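Local atomic coordinates of Lactamase_B domain-containing protein (Pontibacter korlensis, PDB entry 6XFR), a protein that probably hydrolyses beta-lactam antibiotics to substituted beta-amino acids, as a zinc-dependent metallo-beta-lactamase of subclass B1. Residues Pro32-Ile37 and Gly203-Gln208; Thr77-Asp82 and Asn110-Pro115. All coordinates share one frame; numbering follows the deposited sequence.

Contact 1: residues Pro32-Ile37 and Gly203-Gln208; sequences PSHGLI and GPWGDQ
H34 and W205 form a T-shaped (edge-to-face) aromatic pair. The indole turns its six-membered ring edge toward one face of the imidazole. The planes stand at 87° and the ring centroids are 5.0 Å apart. W205 CZ3 does the touching. It sits 3.5 Å above the imidazole plane, over the centre of the ring. CE3 lies beside it and makes the longer approaches.

H34 belongs to strand 30-40, and its CB points to the 203-208 segment. Its CG is anti to the carbonyl carbon (chi1 -57°), which carries the ring out of the strand and sets its face against the indole edge. W205 reaches across from a loop. Its CG lies between the backbone N and the carbonyl carbon (chi1 36°), and this brings the benzene part of the indole back to H34. The W205 side chain also packs on I19 of strand 17-25 and on T11 and I13 of strand 8-14.

The imidazole edge meets the backbone. G203 O lies near the ring plane, 3.0 Å from H34 NE2 and 3.1 Å from H34 CD2. The other ring nitrogen, H34 ND1, is hydrogen-bonded to T21 OG1 of strand 17-25. The H34 backbone is also hydrogen-bonded to that of S201. Two residues earlier, P32 O is hydrogen-bonded to ND1 of H202, a zinc ligand.

The contact therefore joins a strand of one sheet to the loop that follows strand 197-200 of the other. It is buried and combines the aromatic pair with the approach of the G203 backbone to the imidazole edge. The ND1 bond to T21 helps fix the rotation of the imidazole, while the indole edge occupies one of its faces. The P32 bond to H202 places the P32 carbonyl in the second shell of a zinc site.

Contact 2: residues Thr77-Asp82 and Asn110-Pro115; sequences THWHDD and NSKGTP. With ZN (zinc ion), chain N; ZN (zinc ion), chain O; SO4 (sulfate ion), chain X.
W79 and K112 bring the two backbones closest, with CA atoms 7.6 Å apart where the turn before helix 81-84 faces the loop 110-115. The W79 side chain is the centre of the contact. The N110 amide lies flat over one face of the indole, with planes only 6° apart. It sits toward the rim, with ND2 3.4 Å above the plane and CG over the CZ3 and CH2 side of the six-membered ring. N110 ND2 is also hydrogen-bonded to L106 O, which helps hold the amide in this setting. The opposite face of W79 is met by CD2 of H80, again near the rim, so both faces are met, flat by the amide and by the tilted edge of the H80 ring.

K112 comes to the indole edge. Its CE lies in the ring plane, 3.8 Å from W79 CZ3. The lysine chain bends at chi2 and again near its end, and the ammonium group turns to D81. The K112 NZ to D81 OD2 salt bridge is long, at 3.4 Å, and its hydrogen bond is weak.

H78, H80 and D82 form the HxHxD zinc-binding motif. H78 NE2 and H80 ND1 bind the same zinc, each at 2.2 Å, and H141 completes the protein ligands of that ion. D82 OD2 binds the second zinc at 2.2 Å, together with C160, H202 and a water. A sulfate, probably from the crystallisation liquor, lies beside the site and accepts a weak hydrogen bond from D82 N. H80 NE2 is hydrogen-bonded to D175 OD1.

H80 is the N-cap of helix 81-84. The partner segment leaves the end of helix 101-109, whose L106 and A107 pack on W79 and K112 respectively, and leads on to strand 117-119.

The centres of contacts 1 and 2 are 20 Å apart, and the centre of the chain lies between them. Along the chain, both segments of contact 2 fall between those of contact 1: 32-37, 77-82, 110-115, then 203-208. Contact 1 bridges the two five-stranded sheets, through strand 30-40 and the loop after strand 197-200. Contact 2 joins the zinc-binding turn to the loop between helix 101-109 and strand 117-119. They meet where S33 OG packs on D82 CB at 3.5 Å. H202, just before 203-208, shares a zinc with D82. The 77-82 turn and H202, distant in sequence, thus come together at the two-zinc site, as in the metallo-beta-lactamase fold.

Contact 1: residues Pro32-Ile37 and Gly203-Gln208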
# COMPACT_ATOMS: atom_id res chain seq x y z
N PRO B 32 -12.59 1.36 -7.51
CA PRO B 32 -11.52 2.34 -7.69
C PRO B 32 -10.73 2.14 -8.98
O PRO B 32 -10.69 1.05 -9.56
CB PRO B 32 -10.62 2.10 -6.46
CG PRO B 32 -10.76 0.62 -6.21
CD PRO B 32 -12.19 0.25 -6.62
N SER B 33 -10.11 3.23 -9.43
CA SER B 33 -9.13 3.21 -10.50
C SER B 33 -7.90 3.98 -10.05
O SER B 33 -8.01 5.13 -9.61
CB SER B 33 -9.70 3.80 -11.80
OG SER B 33 -9.09 3.16 -12.91
N HIS B 34 -6.74 3.33 -10.11
CA HIS B 34 -5.51 3.91 -9.61
C HIS B 34 -4.65 4.40 -10.77
O HIS B 34 -4.56 3.75 -11.82
CB HIS B 34 -4.73 2.90 -8.76
CG HIS B 34 -5.52 2.37 -7.61
ND1 HIS B 34 -6.15 3.19 -6.70
CD2 HIS B 34 -5.79 1.10 -7.22
CE1 HIS B 34 -6.78 2.45 -5.80
NE2 HIS B 34 -6.57 1.18 -6.09
N GLY B 35 -4.06 5.59 -10.59
CA GLY B 35 -2.95 6.05 -11.39
C GLY B 35 -1.83 6.51 -10.48
O GLY B 35 -1.95 6.47 -9.25
N LEU B 36 -0.75 6.99 -11.09
CA LEU B 36 0.37 7.57 -10.36
C LEU B 36 0.52 9.05 -10.68
O LEU B 36 0.22 9.50 -11.80
CB LEU B 36 1.70 6.90 -10.71
CG LEU B 36 1.99 5.49 -10.24
CD1 LEU B 36 3.48 5.18 -10.51
CD2 LEU B 36 1.65 5.38 -8.77
N ILE B 37 1.00 9.79 -9.69
CA ILE B 37 1.60 11.10 -9.88
C ILE B 37 3.03 11.00 -9.40
O ILE B 37 3.29 10.39 -8.36
CB ILE B 37 0.85 12.21 -9.11
CG1 ILE B 37 -0.65 11.95 -9.09
CG2 ILE B 37 1.22 13.58 -9.68
CD1 ILE B 37 -1.40 12.89 -8.22
N GLY B 203 -7.60 -2.45 -7.23
CA GLY B 203 -7.52 -2.94 -5.88
C GLY B 203 -6.26 -2.43 -5.21
O GLY B 203 -5.50 -1.65 -5.80
N PRO B 204 -6.04 -2.83 -3.96
CA PRO B 204 -4.85 -2.38 -3.22
C PRO B 204 -3.57 -2.92 -3.83
O PRO B 204 -3.55 -4.00 -4.42
CB PRO B 204 -5.07 -2.93 -1.80
CG PRO B 204 -6.58 -3.29 -1.75
CD PRO B 204 -6.91 -3.71 -3.16
N TRP B 205 -2.50 -2.16 -3.68
CA TRP B 205 -1.21 -2.58 -4.20
C TRP B 205 -0.49 -3.50 -3.20
O TRP B 205 -0.91 -3.68 -2.06
CB TRP B 205 -0.36 -1.35 -4.54
CG TRP B 205 -0.56 -0.18 -3.57
CD1 TRP B 205 0.27 0.19 -2.54
CD2 TRP B 205 -1.66 0.76 -3.55
NE1 TRP B 205 -0.24 1.29 -1.89
CE2 TRP B 205 -1.42 1.66 -2.48
CE3 TRP B 205 -2.84 0.92 -4.32
CZ2 TRP B 205 -2.30 2.72 -2.17
CZ3 TRP B 205 -3.71 1.98 -4.01
CH2 TRP B 205 -3.43 2.86 -2.94
N GLY B 206 0.57 -4.14 -3.64
CA GLY B 206 1.31 -5.05 -2.79
C GLY B 206 2.72 -5.27 -3.29
O GLY B 206 3.29 -4.45 -4.00
N ASP B 207 3.30 -6.41 -2.92
CA ASP B 207 4.63 -6.72 -3.43
C ASP B 207 4.49 -7.55 -4.71
O ASP B 207 3.47 -7.51 -5.39
CB ASP B 207 5.48 -7.39 -2.35
CG ASP B 207 4.87 -8.67 -1.77
OD1 ASP B 207 3.77 -9.08 -2.22
OD2 ASP B 207 5.54 -9.26 -0.85
N GLN B 208 5.55 -8.26 -5.07
CA GLN B 208 5.53 -9.01 -6.31
C GLN B 208 4.59 -10.22 -6.25
O GLN B 208 4.50 -10.94 -7.24
CB GLN B 208 6.96 -9.44 -6.64
CG GLN B 208 7.50 -10.55 -5.71
CD GLN B 208 7.94 -10.05 -4.33
OE1 GLN B 208 7.71 -8.88 -3.96
NE2 GLN B 208 8.57 -10.94 -3.56

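Contact 2: residues Thr77-Asp82 and Asn110-Pro115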
# COMPACT_ATOMS: atom_id res chain seq x y z
N THR B 77 -1.98 4.21 -19.97
CA THR B 77 -1.44 2.87 -20.11
C THR B 77 -2.24 1.97 -21.06
O THR B 77 -1.79 0.87 -21.37
CB THR B 77 -1.33 2.20 -18.74
OG1 THR B 77 -2.64 2.01 -18.18
CG2 THR B 77 -0.46 3.04 -17.82
N HIS B 78 -3.42 2.39 -21.49
CA HIS B 78 -4.14 1.74 -22.58
C HIS B 78 -5.38 2.58 -22.86
O HIS B 78 -5.57 3.65 -22.27
CB HIS B 78 -4.40 0.26 -22.27
CG HIS B 78 -5.45 0.01 -21.23
ND1 HIS B 78 -5.34 0.47 -19.94
CD2 HIS B 78 -6.59 -0.71 -21.28
CE1 HIS B 78 -6.40 0.08 -19.25
NE2 HIS B 78 -7.17 -0.65 -20.04
N TRP B 79 -6.21 2.12 -23.81
CA TRP B 79 -7.18 3.04 -24.41
C TRP B 79 -8.49 3.18 -23.63
O TRP B 79 -9.26 4.10 -23.93
CB TRP B 79 -7.52 2.60 -25.84
CG TRP B 79 -8.19 1.27 -26.00
CD1 TRP B 79 -7.58 0.05 -26.17
CD2 TRP B 79 -9.60 1.01 -26.06
NE1 TRP B 79 -8.52 -0.94 -26.34
CE2 TRP B 79 -9.76 -0.38 -26.27
CE3 TRP B 79 -10.74 1.83 -25.97
CZ2 TRP B 79 -11.02 -0.98 -26.37
CZ3 TRP B 79 -11.99 1.23 -26.08
CH2 TRP B 79 -12.12 -0.16 -26.28
N HIS B 80 -8.71 2.38 -22.59
CA HIS B 80 -9.99 2.39 -21.91
C HIS B 80 -10.19 3.67 -21.08
O HIS B 80 -9.25 4.35 -20.66
CB HIS B 80 -10.11 1.17 -21.01
CG HIS B 80 -10.52 -0.08 -21.73
ND1 HIS B 80 -10.23 -1.34 -21.24
CD2 HIS B 80 -11.20 -0.27 -22.88
CE1 HIS B 80 -10.72 -2.25 -22.06
NE2 HIS B 80 -11.31 -1.63 -23.07
N ASP B 81 -11.47 3.95 -20.81
CA ASP B 81 -11.85 5.21 -20.17
C ASP B 81 -11.22 5.36 -18.79
O ASP B 81 -10.83 6.47 -18.40
CB ASP B 81 -13.37 5.33 -20.09
CG ASP B 81 -14.00 6.01 -21.33
OD1 ASP B 81 -15.25 6.09 -21.38
OD2 ASP B 81 -13.27 6.46 -22.24
N ASP B 82 -11.08 4.25 -18.05
CA ASP B 82 -10.56 4.31 -16.68
C ASP B 82 -9.10 4.73 -16.63
O ASP B 82 -8.68 5.31 -15.63
CB ASP B 82 -10.78 2.98 -15.93
CG ASP B 82 -9.90 1.82 -16.44
OD1 ASP B 82 -9.58 1.75 -17.63
OD2 ASP B 82 -9.56 0.92 -15.64
N ASN B 110 -12.33 3.64 -31.32
CA ASN B 110 -13.36 3.60 -30.30
C ASN B 110 -13.77 5.01 -29.89
O ASN B 110 -14.32 5.20 -28.81
CB ASN B 110 -12.89 2.82 -29.07
CG ASN B 110 -12.60 1.36 -29.37
OD1 ASN B 110 -13.51 0.54 -29.46
ND2 ASN B 110 -11.32 1.03 -29.52
N SER B 111 -13.54 5.98 -30.78
CA SER B 111 -13.91 7.38 -30.58
C SER B 111 -13.42 7.96 -29.25
O SER B 111 -14.08 8.83 -28.66
CB SER B 111 -15.42 7.56 -30.72
OG SER B 111 -15.83 7.45 -32.08
N LYS B 112 -12.24 7.54 -28.79
CA LYS B 112 -11.51 8.25 -27.75
C LYS B 112 -10.67 9.37 -28.38
O LYS B 112 -10.47 9.41 -29.60
CB LYS B 112 -10.60 7.30 -26.96
CG LYS B 112 -11.20 5.94 -26.56
CD LYS B 112 -12.31 6.07 -25.51
CE LYS B 112 -13.06 4.77 -25.35
NZ LYS B 112 -14.49 5.04 -25.06
N GLY B 113 -10.16 10.28 -27.56
CA GLY B 113 -9.34 11.34 -28.14
C GLY B 113 -8.10 10.87 -28.89
O GLY B 113 -7.83 9.67 -28.97
N THR B 114 -7.32 11.82 -29.41
CA THR B 114 -6.05 11.53 -30.07
C THR B 114 -4.88 12.00 -29.22
O THR B 114 -4.77 13.20 -28.90
CB THR B 114 -5.99 12.18 -31.45
OG1 THR B 114 -7.29 12.17 -32.05
CG2 THR B 114 -5.02 11.42 -32.33
N PRO B 115 -3.98 11.12 -28.85
CA PRO B 115 -2.75 11.55 -28.20
C PRO B 115 -2.01 12.58 -29.05
O PRO B 115 -2.15 12.64 -30.27
CB PRO B 115 -1.92 10.27 -28.12
CG PRO B 115 -2.87 9.16 -28.44
CD PRO B 115 -4.00 9.69 -29.18
ZN ZN N . -9.08 -1.44 -19.34
ZN ZN O . -9.52 -1.32 -15.71
S SO4 X . -13.36 0.29 -18.09
O1 SO4 X . -12.01 -0.16 -17.77
O2 SO4 X . -14.27 -0.27 -17.07
O3 SO4 X . -13.72 -0.18 -19.42
O4 SO4 X . -13.46 1.75 -18.13
O HOH W 1 -10.22 -3.51 -15.51